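Local structure of tryptophanyl-tRNA synthetase (Thermus thermophilus, 2EL7) at residues L93-V96 against F97-L100; L127-P130 against V131-A135; R159-A162 against R163-N166; Q315-M318 against E319-E323; Q151-H154 against I155-T158. The protein probably catalyses the ATP-dependent attachment of tryptophan to its cognate tRNA, working as a homodimeric class I aminoacyl-tRNA synthetase. All coordinates share one frame; numbering follows the deposited sequence.

Contact 1 (L93-V96 against F97-L100); sequences LSWV and FTTL
S94 O is gripped twice by T98: the backbone T98 N reaches it at 2.9 Å, and the hydroxyl T98 OG1 adds a second bond at 3.0 Å from the opposite face of the carbonyl plane. Threonine suits this place because, with OG1 beside its own backbone N (chi1 -75°), the hydroxyl folds back onto the helix and spends its polarity there. T99 does the same by another route. Its OG1 sits between the backbone N and the carbonyl carbon (chi1 66°) and donates to V96 O at 2.6 Å, in the carbonyl plane and on a lone pair; L100 N adds a weak bond to the same oxygen. That rotation sends the methyl CG2 over one face of the W95 indole, 3.7 Å from the centroid of its six-membered ring, a CH-pi contact. On another side of the helix, L93 lays CG over a face of the F97 phenyl at 3.9 Å from its centroid, and its CD1 comes to 3.5 Å from F97 CE1. Helix 89-99 is thus wrapped on several sides: F97 packs against helices 124-139 and 153-169, L93 meets M318 and V321 of helix 296-324, and W95 turns to the second subunit, where its NE1 bonds to Y44 O of that chain.

Contact 2 (L127-P130 against V131-A135); sequences LMYP and VLQAA
Y129 and Q133, one helical turn apart, cross at about a right angle, yet their flat groups are nearly layered: the tyrosine ring and the glutamine amide planes lie 25° apart. The methylene Q133 CG stands over one face of the ring, 3.9 Å from its centroid and displaced toward the rim, and the amide carbon Q133 CD comes to 3.3 Å from Y129 CE2. The phenol reaches this position with CG anti to the backbone N (chi1 -171°), leaning along the helix toward the later turn. A long side chain such as glutamine suits the place because its methylene can cover the ring while the amide settles over the rim at CE2. L132 approaches the same ring obliquely, CD2 lying 4.0 Å from Y129 CD1. Elsewhere M128, its chain bent at two torsions, runs beside V131, with M128 CE 3.8 Å from V131 CG2. P130 has no N-H to give, and the helix kinks at it, but P130 O still accepts from A134 N at 2.9 Å. Helix 124-139 lies between neighbours: V131 faces helix 89-99, P130 and A134 face helix 153-169, and M128 meets M128 of the second subunit.

Contact 3 (R159-A162 against R163-N166); sequences REIA and RRFN
R163 folds back along its helix over R159 and E160, and its course can be followed atom by atom. CB lies 3.6 Å from R159 O, the carbonyl that R163 N bonds. CG, set beside the backbone N and anti to the carbonyl carbon (chi1 -69°), passes the same oxygen at 3.4 Å. A bend at the third torsion then swings the guanidinium back over the preceding turn, where R159 O and E160 CA lie over one of its faces. At the tip NH2 rests 3.5 Å from the methylene E160 CG, whereas NH1 has its main partner in a salt bridge to E175; a weak bond also joins NH1 to a water that accepts from R159 NE. The plane of the E160 carboxylate is turned 78° from that of the R163 guanidinium, and the acid instead meets R164 through a second water, which donates to E160 OE2 at 3.1 Å and accepts from R164 NH1 at 2.8 Å, in the plane of the R164 guanidinium. One turn on, N166 N bonds A162 O at 2.7 Å, while the N166 amide bonds the chain beyond the helix, OD1 to T172 N and ND2 to F173 O. A leucine in place of N166 would probably leave both of those backbone groups without their mates and let the following loop shift. Charged arms over the outer part of the helix, with I161, A162 and F165 buried, make it amphipathic: it is the crossover helix of the beta-alpha-beta unit formed with strands 144-146 and 177-179.

Contact 4 (Q315-M318 against E319-E323); sequences QATM and EEVRE
The end of the long helix 296-324 carries this contact, in which the side chains of M318 and R322 cross at about a right angle one turn apart. M318 CG stands 3.6 Å above the centre of the R322 guanidinium, on one of its faces. Methionine suits the spot because it is unbranched and flexible: CG is anti to the backbone N (chi1 -159°), and bends further out carry CE to 3.9 Å from V321 CG1 and 3.8 Å from R322 CG. The arginine, for its part, runs its methylene R322 CG past M318 O at 3.2 Å before bending at the third torsion. R322 NH2 is then engaged in a salt bridge with E92 of helix 89-99. On another side V321 CG2 passes T317 O at 3.5 Å, and V321 N bonds that oxygen at 2.9 Å. The T317 hydroxyl is taken up by I139 O, and E320 divides its carboxylate between K324 and K141. A methionine methylene therefore covers one face of the guanidinium while its N-H groups, which lie in its plane, remain able to meet E92; such a cover is likely to limit the rotation of the charged group.

Contact 5 (Q151-H154 against I155-T158); sequences QVQH and IELT
V152 and E156 meet near the start of helix 153-169, the helix of the beta-alpha-beta unit whose strands are 144-146 and 177-179; the loop just before it includes residues predicted to bind ATP. V152 O accepts twice, from E156 N at 3.1 Å, in the carbonyl plane, and from I155 N at 2.7 Å, which comes from above that plane. The E156 chain, extended beyond CG, brings OE1 to 3.6 Å from the methyl V152 CG1, and the two side chains cross obliquely. V152 CG1 does no more than touch the E156 chain; the residue's main part is played by its carbonyl. H154 takes a rarer helical conformation, CG lying between the backbone N and the carbonyl carbon (chi1 80°). The imidazole is thereby turned back toward the start of the helix, where ND1 makes a weak bond to Q151 O at 2.7 Å. I155 runs alongside H154, pointing the same way. H154 also packs on Q133 of helix 124-139 and on V147. Replacing H154 by an alanine would probably leave Q151 O without its weak side-chain donor and take away the packing on Q133 and V147. Q153 is held farther out by its OE1, which accepts from T110 N. At the next turn T158, its hydroxyl beside its own backbone N, doubles the grip on H154 O: T158 N bonds it at 3.1 Å and T158 OG1 at 2.7 Å.

Each contact is a single run of chain, so none closes a long loop and none nests in or crosses another. From the N terminus, contact 1 comes first on helix 89-99, then contact 2 on helix 124-139; both also touch the second subunit. Contacts 5 and 3 follow end to end on helix 153-169, the former packing P130, Q133 and A134 of contact 2, the latter setting I161 and F165 against F97 and L100. Contact 4, far along the chain on helix 296-324, returns to contact 1 through L93 and to contact 3 through V321 and F165. Contact 1 thus links the catalytic-domain helices, the late helix and the dimer partner.

Contact 1 (L93-V96 against F97-L100)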
loop_
_atom_site.group_PDB
_atom_site.type_symbol
_atom_site.label_atom_id
_atom_site.label_comp_id
_atom_site.label_asym_id
_atom_site.label_seq_id
_atom_site.Cartn_x
_atom_site.Cartn_y
_atom_site.Cartn_z
ATOM N N LEU A 93 1.408 5.803 -3.563
ATOM C CA LEU A 93 0.296 6.461 -4.223
ATOM C C LEU A 93 -0.899 5.550 -3.951
ATOM O O LEU A 93 -2.052 5.994 -3.843
ATOM C CB LEU A 93 0.557 6.536 -5.731
ATOM C CG LEU A 93 -0.579 7.157 -6.529
ATOM C CD1 LEU A 93 -0.954 8.497 -5.889
ATOM C CD2 LEU A 93 -0.122 7.362 -7.977
ATOM N N SER A 94 -0.593 4.262 -3.821
ATOM C CA SER A 94 -1.617 3.249 -3.574
ATOM C C SER A 94 -2.388 3.489 -2.270
ATOM O O SER A 94 -3.609 3.266 -2.192
ATOM C CB SER A 94 -0.971 1.869 -3.545
ATOM O OG SER A 94 -1.952 0.890 -3.725
ATOM N N TRP A 95 -1.677 3.933 -1.241
ATOM C CA TRP A 95 -2.337 4.202 0.027
ATOM C C TRP A 95 -3.272 5.380 -0.162
ATOM O O TRP A 95 -4.428 5.329 0.275
ATOM C CB TRP A 95 -1.325 4.506 1.144
ATOM C CG TRP A 95 -1.992 5.114 2.345
ATOM C CD1 TRP A 95 -1.772 6.357 2.864
ATOM C CD2 TRP A 95 -3.034 4.532 3.141
ATOM N NE1 TRP A 95 -2.616 6.588 3.931
ATOM C CE2 TRP A 95 -3.396 5.482 4.122
ATOM C CE3 TRP A 95 -3.697 3.300 3.122
ATOM C CZ2 TRP A 95 -4.384 5.239 5.072
ATOM C CZ3 TRP A 95 -4.686 3.058 4.076
ATOM C CH2 TRP A 95 -5.017 4.023 5.033
ATOM N N VAL A 96 -2.781 6.431 -0.827
ATOM C CA VAL A 96 -3.592 7.632 -1.058
ATOM C C VAL A 96 -4.877 7.235 -1.747
ATOM O O VAL A 96 -5.955 7.561 -1.281
ATOM C CB VAL A 96 -2.842 8.699 -1.917
ATOM C CG1 VAL A 96 -3.741 9.925 -2.128
ATOM C CG2 VAL A 96 -1.553 9.130 -1.204
ATOM N N PHE A 97 -4.745 6.504 -2.845
ATOM C CA PHE A 97 -5.891 6.039 -3.610
ATOM C C PHE A 97 -6.845 5.207 -2.752
ATOM O O PHE A 97 -8.056 5.411 -2.793
ATOM C CB PHE A 97 -5.407 5.239 -4.827
ATOM C CG PHE A 97 -4.918 6.100 -5.972
ATOM C CD1 PHE A 97 -4.770 7.479 -5.823
ATOM C CD2 PHE A 97 -4.578 5.524 -7.192
ATOM C CE1 PHE A 97 -4.291 8.270 -6.871
ATOM C CE2 PHE A 97 -4.095 6.303 -8.248
ATOM C CZ PHE A 97 -3.951 7.689 -8.085
ATOM N N THR A 98 -6.300 4.271 -1.983
ATOM C CA THR A 98 -7.104 3.444 -1.094
ATOM C C THR A 98 -8.039 4.347 -0.269
ATOM O O THR A 98 -9.239 4.065 -0.162
ATOM C CB THR A 98 -6.181 2.594 -0.132
ATOM O OG1 THR A 98 -5.597 1.508 -0.861
ATOM C CG2 THR A 98 -6.948 2.025 1.043
ATOM N N THR A 99 -7.515 5.441 0.288
ATOM C CA THR A 99 -8.356 6.327 1.113
ATOM C C THR A 99 -9.437 7.038 0.300
ATOM O O THR A 99 -10.429 7.518 0.860
ATOM C CB THR A 99 -7.535 7.443 1.878
ATOM O OG1 THR A 99 -6.944 8.356 0.936
ATOM C CG2 THR A 99 -6.418 6.828 2.751
ATOM N N LEU A 100 -9.252 7.104 -1.016
ATOM C CA LEU A 100 -10.224 7.790 -1.861
ATOM C C LEU A 100 -11.116 6.827 -2.636
ATOM O O LEU A 100 -11.694 7.231 -3.640
ATOM C CB LEU A 100 -9.513 8.687 -2.872
ATOM C CG LEU A 100 -8.505 9.725 -2.385
ATOM C CD1 LEU A 100 -7.770 10.291 -3.596
ATOM C CD2 LEU A 100 -9.216 10.817 -1.613
#

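Contact 2 (L127-P130 against V131-A135)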
loop_
_atom_site.group_PDB
_atom_site.type_symbol
_atom_site.label_atom_id
_atom_site.label_comp_id
_atom_site.label_asym_id
_atom_site.label_seq_id
_atom_site.Cartn_x
_atom_site.Cartn_y
_atom_site.Cartn_z
ATOM N N LEU A 127 -9.209 -8.131 -2.942
ATOM C CA LEU A 127 -10.064 -6.948 -2.912
ATOM C C LEU A 127 -9.354 -5.652 -3.319
ATOM O O LEU A 127 -9.872 -4.889 -4.134
ATOM C CB LEU A 127 -10.688 -6.746 -1.520
ATOM C CG LEU A 127 -11.563 -5.480 -1.387
ATOM C CD1 LEU A 127 -12.886 -5.713 -2.100
ATOM C CD2 LEU A 127 -11.828 -5.148 0.078
ATOM N N MET A 128 -8.170 -5.421 -2.752
ATOM C CA MET A 128 -7.393 -4.203 -2.998
ATOM C C MET A 128 -6.535 -4.160 -4.286
ATOM O O MET A 128 -6.009 -3.100 -4.640
ATOM C CB MET A 128 -6.489 -3.917 -1.783
ATOM C CG MET A 128 -7.208 -3.867 -0.450
ATOM S SD MET A 128 -8.618 -2.728 -0.527
ATOM C CE MET A 128 -7.856 -1.283 -1.167
ATOM N N TYR A 129 -6.399 -5.272 -4.999
ATOM C CA TYR A 129 -5.557 -5.244 -6.199
ATOM C C TYR A 129 -5.912 -4.172 -7.221
ATOM O O TYR A 129 -5.027 -3.524 -7.786
ATOM C CB TYR A 129 -5.546 -6.604 -6.889
ATOM C CG TYR A 129 -4.529 -6.706 -8.004
ATOM C CD1 TYR A 129 -3.172 -6.542 -7.750
ATOM C CD2 TYR A 129 -4.932 -6.949 -9.333
ATOM C CE1 TYR A 129 -2.234 -6.614 -8.794
ATOM C CE2 TYR A 129 -4.009 -7.024 -10.368
ATOM C CZ TYR A 129 -2.664 -6.856 -10.096
ATOM O OH TYR A 129 -1.748 -6.922 -11.131
ATOM N N PRO A 130 -7.210 -3.960 -7.487
ATOM C CA PRO A 130 -7.510 -2.919 -8.480
ATOM C C PRO A 130 -6.974 -1.534 -8.101
ATOM O O PRO A 130 -6.613 -0.738 -8.978
ATOM C CB PRO A 130 -9.030 -2.967 -8.580
ATOM C CG PRO A 130 -9.315 -4.459 -8.328
ATOM C CD PRO A 130 -8.415 -4.748 -7.148
ATOM N N VAL A 131 -6.916 -1.232 -6.803
ATOM C CA VAL A 131 -6.388 0.070 -6.368
ATOM C C VAL A 131 -4.885 0.125 -6.681
ATOM O O VAL A 131 -4.385 1.159 -7.140
ATOM C CB VAL A 131 -6.654 0.313 -4.870
ATOM C CG1 VAL A 131 -6.102 1.701 -4.442
ATOM C CG2 VAL A 131 -8.169 0.253 -4.624
ATOM N N LEU A 132 -4.183 -1.001 -6.483
ATOM C CA LEU A 132 -2.761 -1.100 -6.807
ATOM C C LEU A 132 -2.574 -0.839 -8.305
ATOM O O LEU A 132 -1.697 -0.066 -8.692
ATOM C CB LEU A 132 -2.221 -2.488 -6.464
ATOM C CG LEU A 132 -0.705 -2.709 -6.590
ATOM C CD1 LEU A 132 -0.011 -1.827 -5.618
ATOM C CD2 LEU A 132 -0.333 -4.166 -6.299
ATOM N N GLN A 133 -3.406 -1.467 -9.141
ATOM C CA GLN A 133 -3.326 -1.264 -10.589
ATOM C C GLN A 133 -3.583 0.216 -10.948
ATOM O O GLN A 133 -2.933 0.781 -11.836
ATOM C CB GLN A 133 -4.348 -2.133 -11.320
ATOM C CG GLN A 133 -4.092 -3.630 -11.285
ATOM C CD GLN A 133 -5.167 -4.413 -12.058
ATOM O OE1 GLN A 133 -6.348 -4.451 -11.660
ATOM N NE2 GLN A 133 -4.765 -5.023 -13.173
ATOM N N ALA A 134 -4.546 0.839 -10.274
ATOM C CA ALA A 134 -4.833 2.249 -10.539
ATOM C C ALA A 134 -3.624 3.167 -10.257
ATOM O O ALA A 134 -3.384 4.147 -10.973
ATOM C CB ALA A 134 -6.030 2.702 -9.699
ATOM N N ALA A 135 -2.875 2.858 -9.201
ATOM C CA ALA A 135 -1.713 3.667 -8.836
ATOM C C ALA A 135 -0.578 3.420 -9.810
ATOM O O ALA A 135 0.211 4.294 -10.092
ATOM C CB ALA A 135 -1.279 3.331 -7.442
#

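Contact 3 (R159-A162 against R163-N166)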
loop_
_atom_site.group_PDB
_atom_site.type_symbol
_atom_site.label_atom_id
_atom_site.label_comp_id
_atom_site.label_asym_id
_atom_site.label_seq_id
_atom_site.Cartn_x
_atom_site.Cartn_y
_atom_site.Cartn_z
ATOM N N ARG A 159 -10.316 5.757 -13.640
ATOM C CA ARG A 159 -10.790 7.084 -14.056
ATOM C C ARG A 159 -11.593 7.701 -12.916
ATOM O O ARG A 159 -11.462 8.884 -12.629
ATOM C CB ARG A 159 -11.668 7.038 -15.326
ATOM C CG ARG A 159 -10.977 6.571 -16.605
ATOM C CD ARG A 159 -11.834 6.875 -17.854
ATOM N NE ARG A 159 -13.045 6.072 -17.894
ATOM C CZ ARG A 159 -13.164 4.920 -18.544
ATOM N NH1 ARG A 159 -14.316 4.255 -18.505
ATOM N NH2 ARG A 159 -12.148 4.442 -19.258
ATOM N N GLU A 160 -12.419 6.903 -12.258
ATOM C CA GLU A 160 -13.197 7.423 -11.148
ATOM C C GLU A 160 -12.270 8.017 -10.091
ATOM O O GLU A 160 -12.538 9.093 -9.576
ATOM C CB GLU A 160 -14.089 6.318 -10.542
ATOM C CG GLU A 160 -15.463 6.195 -11.241
ATOM C CD GLU A 160 -16.218 4.904 -10.906
ATOM O OE1 GLU A 160 -17.225 4.599 -11.588
ATOM O OE2 GLU A 160 -15.808 4.189 -9.967
ATOM N N ILE A 161 -11.180 7.311 -9.789
ATOM C CA ILE A 161 -10.204 7.749 -8.801
ATOM C C ILE A 161 -9.482 9.006 -9.269
ATOM O O ILE A 161 -9.190 9.893 -8.476
ATOM C CB ILE A 161 -9.156 6.606 -8.497
ATOM C CG1 ILE A 161 -9.840 5.464 -7.729
ATOM C CG2 ILE A 161 -7.989 7.139 -7.672
ATOM C CD1 ILE A 161 -8.964 4.294 -7.491
ATOM N N ALA A 162 -9.210 9.096 -10.562
ATOM C CA ALA A 162 -8.532 10.262 -11.079
ATOM C C ALA A 162 -9.429 11.478 -10.922
ATOM O O ALA A 162 -8.987 12.543 -10.468
ATOM C CB ALA A 162 -8.176 10.054 -12.530
ATOM N N ARG A 163 -10.695 11.325 -11.299
ATOM C CA ARG A 163 -11.637 12.423 -11.182
ATOM C C ARG A 163 -11.766 12.854 -9.735
ATOM O O ARG A 163 -11.725 14.052 -9.441
ATOM C CB ARG A 163 -13.013 12.040 -11.734
ATOM C CG ARG A 163 -13.035 11.864 -13.253
ATOM C CD ARG A 163 -14.447 11.982 -13.808
ATOM N NE ARG A 163 -15.285 10.884 -13.381
ATOM C CZ ARG A 163 -15.315 9.705 -13.987
ATOM N NH1 ARG A 163 -14.549 9.499 -15.049
ATOM N NH2 ARG A 163 -16.096 8.730 -13.522
ATOM N N ARG A 164 -11.895 11.888 -8.829
ATOM C CA ARG A 164 -12.037 12.214 -7.416
ATOM C C ARG A 164 -10.819 12.968 -6.920
ATOM O O ARG A 164 -10.959 13.952 -6.190
ATOM C CB ARG A 164 -12.249 10.944 -6.593
ATOM C CG ARG A 164 -12.705 11.211 -5.185
ATOM C CD ARG A 164 -13.212 9.916 -4.517
ATOM N NE ARG A 164 -14.403 9.323 -5.147
ATOM C CZ ARG A 164 -14.422 8.162 -5.797
ATOM N NH1 ARG A 164 -15.562 7.718 -6.327
ATOM N NH2 ARG A 164 -13.308 7.444 -5.926
ATOM N N PHE A 165 -9.627 12.520 -7.338
ATOM C CA PHE A 165 -8.394 13.166 -6.938
ATOM C C PHE A 165 -8.304 14.559 -7.545
ATOM O O PHE A 165 -8.034 15.534 -6.834
ATOM C CB PHE A 165 -7.164 12.345 -7.369
ATOM C CG PHE A 165 -5.852 12.864 -6.809
ATOM C CD1 PHE A 165 -5.270 12.273 -5.679
ATOM C CD2 PHE A 165 -5.213 13.969 -7.387
ATOM C CE1 PHE A 165 -4.071 12.773 -5.129
ATOM C CE2 PHE A 165 -4.019 14.480 -6.850
ATOM C CZ PHE A 165 -3.449 13.879 -5.718
ATOM N N ASN A 166 -8.515 14.663 -8.853
ATOM C CA ASN A 166 -8.432 15.969 -9.517
ATOM C C ASN A 166 -9.364 17.025 -8.911
ATOM O O ASN A 166 -8.967 18.177 -8.739
ATOM C CB ASN A 166 -8.700 15.844 -11.020
ATOM C CG ASN A 166 -7.598 15.071 -11.756
ATOM O OD1 ASN A 166 -6.464 14.942 -11.273
ATOM N ND2 ASN A 166 -7.925 14.573 -12.942
HETATM O O HOH W 1 -15.574 6.879 -16.852
HETATM O O HOH W 2 -14.742 5.203 -7.200
#

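Contact 4 (Q315-M318 against E319-E323)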
loop_
_atom_site.group_PDB
_atom_site.type_symbol
_atom_site.label_atom_id
_atom_site.label_comp_id
_atom_site.label_asym_id
_atom_site.label_seq_id
_atom_site.Cartn_x
_atom_site.Cartn_y
_atom_site.Cartn_z
ATOM N N GLN A 315 8.738 9.555 -9.363
ATOM C CA GLN A 315 9.136 10.440 -8.274
ATOM C C GLN A 315 8.600 11.830 -8.489
ATOM O O GLN A 315 8.225 12.507 -7.527
ATOM C CB GLN A 315 10.649 10.483 -8.149
ATOM C CG GLN A 315 11.192 9.085 -8.135
ATOM C CD GLN A 315 12.593 9.008 -7.617
ATOM O OE1 GLN A 315 13.424 9.858 -7.930
ATOM N NE2 GLN A 315 12.878 7.969 -6.831
ATOM N N ALA A 316 8.560 12.266 -9.747
ATOM C CA ALA A 316 8.013 13.584 -10.037
ATOM C C ALA A 316 6.528 13.528 -9.643
ATOM O O ALA A 316 6.048 14.374 -8.882
ATOM C CB ALA A 316 8.176 13.931 -11.536
ATOM N N THR A 317 5.821 12.501 -10.100
ATOM C CA THR A 317 4.406 12.395 -9.778
ATOM C C THR A 317 4.160 12.332 -8.290
ATOM O O THR A 317 3.263 12.997 -7.776
ATOM C CB THR A 317 3.728 11.138 -10.372
ATOM O OG1 THR A 317 3.821 11.141 -11.807
ATOM C CG2 THR A 317 2.246 11.131 -9.965
ATOM N N MET A 318 4.948 11.523 -7.595
ATOM C CA MET A 318 4.785 11.360 -6.161
ATOM C C MET A 318 5.093 12.662 -5.386
ATOM O O MET A 318 4.541 12.899 -4.315
ATOM C CB MET A 318 5.665 10.193 -5.675
ATOM C CG MET A 318 5.243 9.580 -4.340
ATOM S SD MET A 318 3.517 8.952 -4.428
ATOM C CE MET A 318 2.735 9.870 -3.172
ATOM N N GLU A 319 5.967 13.510 -5.907
ATOM C CA GLU A 319 6.245 14.751 -5.201
ATOM C C GLU A 319 5.037 15.635 -5.400
ATOM O O GLU A 319 4.579 16.285 -4.472
ATOM C CB GLU A 319 7.505 15.438 -5.740
ATOM C CG GLU A 319 8.779 14.958 -5.066
ATOM C CD GLU A 319 10.027 15.557 -5.685
ATOM O OE1 GLU A 319 10.178 16.797 -5.614
ATOM O OE2 GLU A 319 10.849 14.788 -6.247
ATOM N N GLU A 320 4.517 15.656 -6.621
ATOM C CA GLU A 320 3.334 16.442 -6.908
ATOM C C GLU A 320 2.188 16.034 -5.961
ATOM O O GLU A 320 1.554 16.894 -5.346
ATOM C CB GLU A 320 2.933 16.244 -8.362
ATOM C CG GLU A 320 1.821 17.116 -8.834
ATOM C CD GLU A 320 1.415 16.779 -10.254
ATOM O OE1 GLU A 320 0.519 17.464 -10.818
ATOM O OE2 GLU A 320 2.003 15.823 -10.809
ATOM N N VAL A 321 1.941 14.730 -5.815
ATOM C CA VAL A 321 0.874 14.242 -4.926
ATOM C C VAL A 321 1.107 14.565 -3.446
ATOM O O VAL A 321 0.218 15.068 -2.776
ATOM C CB VAL A 321 0.655 12.696 -5.064
ATOM C CG1 VAL A 321 -0.328 12.200 -3.996
ATOM C CG2 VAL A 321 0.125 12.361 -6.450
ATOM N N ARG A 322 2.297 14.298 -2.929
ATOM C CA ARG A 322 2.560 14.576 -1.519
ATOM C C ARG A 322 2.258 16.035 -1.159
ATOM O O ARG A 322 1.709 16.338 -0.090
ATOM C CB ARG A 322 4.022 14.208 -1.160
ATOM C CG ARG A 322 4.255 12.699 -1.117
ATOM C CD ARG A 322 5.589 12.255 -0.545
ATOM N NE ARG A 322 6.613 12.348 -1.567
ATOM C CZ ARG A 322 7.411 11.358 -1.956
ATOM N NH1 ARG A 322 8.290 11.598 -2.912
ATOM N NH2 ARG A 322 7.346 10.144 -1.412
ATOM N N GLU A 323 2.592 16.936 -2.064
ATOM C CA GLU A 323 2.376 18.362 -1.839
ATOM C C GLU A 323 0.900 18.782 -1.894
ATOM O O GLU A 323 0.447 19.575 -1.064
ATOM C CB GLU A 323 3.159 19.150 -2.873
ATOM C CG GLU A 323 3.113 20.627 -2.657
ATOM C CD GLU A 323 3.151 21.369 -3.968
ATOM O OE1 GLU A 323 2.127 21.339 -4.698
ATOM O OE2 GLU A 323 4.210 21.963 -4.278
#

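Contact 5 (Q151-H154 against I155-T158)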
loop_
_atom_site.group_PDB
_atom_site.type_symbol
_atom_site.label_atom_id
_atom_site.label_comp_id
_atom_site.label_asym_id
_atom_site.label_seq_id
_atom_site.Cartn_x
_atom_site.Cartn_y
_atom_site.Cartn_z
ATOM N N GLN A 151 -11.709 -6.932 -18.830
ATOM C CA GLN A 151 -10.831 -6.298 -17.844
ATOM C C GLN A 151 -10.898 -4.798 -17.898
ATOM O O GLN A 151 -9.975 -4.102 -17.485
ATOM C CB GLN A 151 -9.396 -6.727 -18.055
ATOM C CG GLN A 151 -9.266 -8.203 -18.112
ATOM C CD GLN A 151 -7.853 -8.622 -17.983
ATOM O OE1 GLN A 151 -7.016 -8.271 -18.816
ATOM N NE2 GLN A 151 -7.557 -9.370 -16.919
ATOM N N VAL A 152 -12.011 -4.316 -18.418
ATOM C CA VAL A 152 -12.255 -2.909 -18.550
ATOM C C VAL A 152 -12.597 -2.282 -17.190
ATOM O O VAL A 152 -12.207 -1.142 -16.919
ATOM C CB VAL A 152 -13.390 -2.701 -19.577
ATOM C CG1 VAL A 152 -13.870 -1.258 -19.580
ATOM C CG2 VAL A 152 -12.872 -3.066 -20.950
ATOM N N GLN A 153 -13.298 -3.032 -16.331
ATOM C CA GLN A 153 -13.697 -2.535 -15.007
ATOM C C GLN A 153 -12.616 -1.804 -14.221
ATOM O O GLN A 153 -12.884 -0.748 -13.637
ATOM C CB GLN A 153 -14.253 -3.665 -14.129
ATOM C CG GLN A 153 -15.759 -3.768 -14.143
ATOM C CD GLN A 153 -16.351 -4.319 -12.848
ATOM O OE1 GLN A 153 -15.977 -5.397 -12.381
ATOM N NE2 GLN A 153 -17.289 -3.577 -12.269
ATOM N N HIS A 154 -11.394 -2.339 -14.195
ATOM C CA HIS A 154 -10.362 -1.654 -13.434
ATOM C C HIS A 154 -9.901 -0.364 -14.116
ATOM O O HIS A 154 -9.342 0.517 -13.467
ATOM C CB HIS A 154 -9.179 -2.594 -13.088
ATOM C CG HIS A 154 -8.188 -2.813 -14.196
ATOM N ND1 HIS A 154 -8.425 -3.659 -15.263
ATOM C CD2 HIS A 154 -6.916 -2.376 -14.342
ATOM C CE1 HIS A 154 -7.335 -3.741 -16.009
ATOM N NE2 HIS A 154 -6.405 -2.971 -15.469
ATOM N N ILE A 155 -10.129 -0.224 -15.414
ATOM C CA ILE A 155 -9.755 1.043 -16.024
ATOM C C ILE A 155 -10.828 2.054 -15.612
ATOM O O ILE A 155 -10.522 3.221 -15.393
ATOM C CB ILE A 155 -9.642 0.991 -17.573
ATOM C CG1 ILE A 155 -8.324 0.352 -18.026
ATOM C CG2 ILE A 155 -9.479 2.382 -18.106
ATOM C CD1 ILE A 155 -7.767 -0.750 -17.180
ATOM N N GLU A 156 -12.081 1.620 -15.499
ATOM C CA GLU A 156 -13.144 2.530 -15.064
ATOM C C GLU A 156 -12.913 2.977 -13.613
ATOM O O GLU A 156 -13.153 4.134 -13.271
ATOM C CB GLU A 156 -14.525 1.872 -15.212
ATOM C CG GLU A 156 -14.977 1.793 -16.682
ATOM C CD GLU A 156 -16.137 0.801 -16.957
ATOM O OE1 GLU A 156 -16.567 0.726 -18.142
ATOM O OE2 GLU A 156 -16.611 0.106 -16.012
ATOM N N LEU A 157 -12.434 2.072 -12.763
ATOM C CA LEU A 157 -12.164 2.432 -11.378
ATOM C C LEU A 157 -11.089 3.499 -11.366
ATOM O O LEU A 157 -11.185 4.485 -10.633
ATOM C CB LEU A 157 -11.681 1.215 -10.575
ATOM C CG LEU A 157 -11.266 1.497 -9.120
ATOM C CD1 LEU A 157 -12.504 1.804 -8.294
ATOM C CD2 LEU A 157 -10.497 0.317 -8.532
ATOM N N THR A 158 -10.061 3.302 -12.185
ATOM C CA THR A 158 -8.948 4.238 -12.279
ATOM C C THR A 158 -9.397 5.645 -12.676
ATOM O O THR A 158 -8.915 6.637 -12.091
ATOM C CB THR A 158 -7.903 3.719 -13.278
ATOM O OG1 THR A 158 -7.527 2.389 -12.898
ATOM C CG2 THR A 158 -6.643 4.599 -13.292
#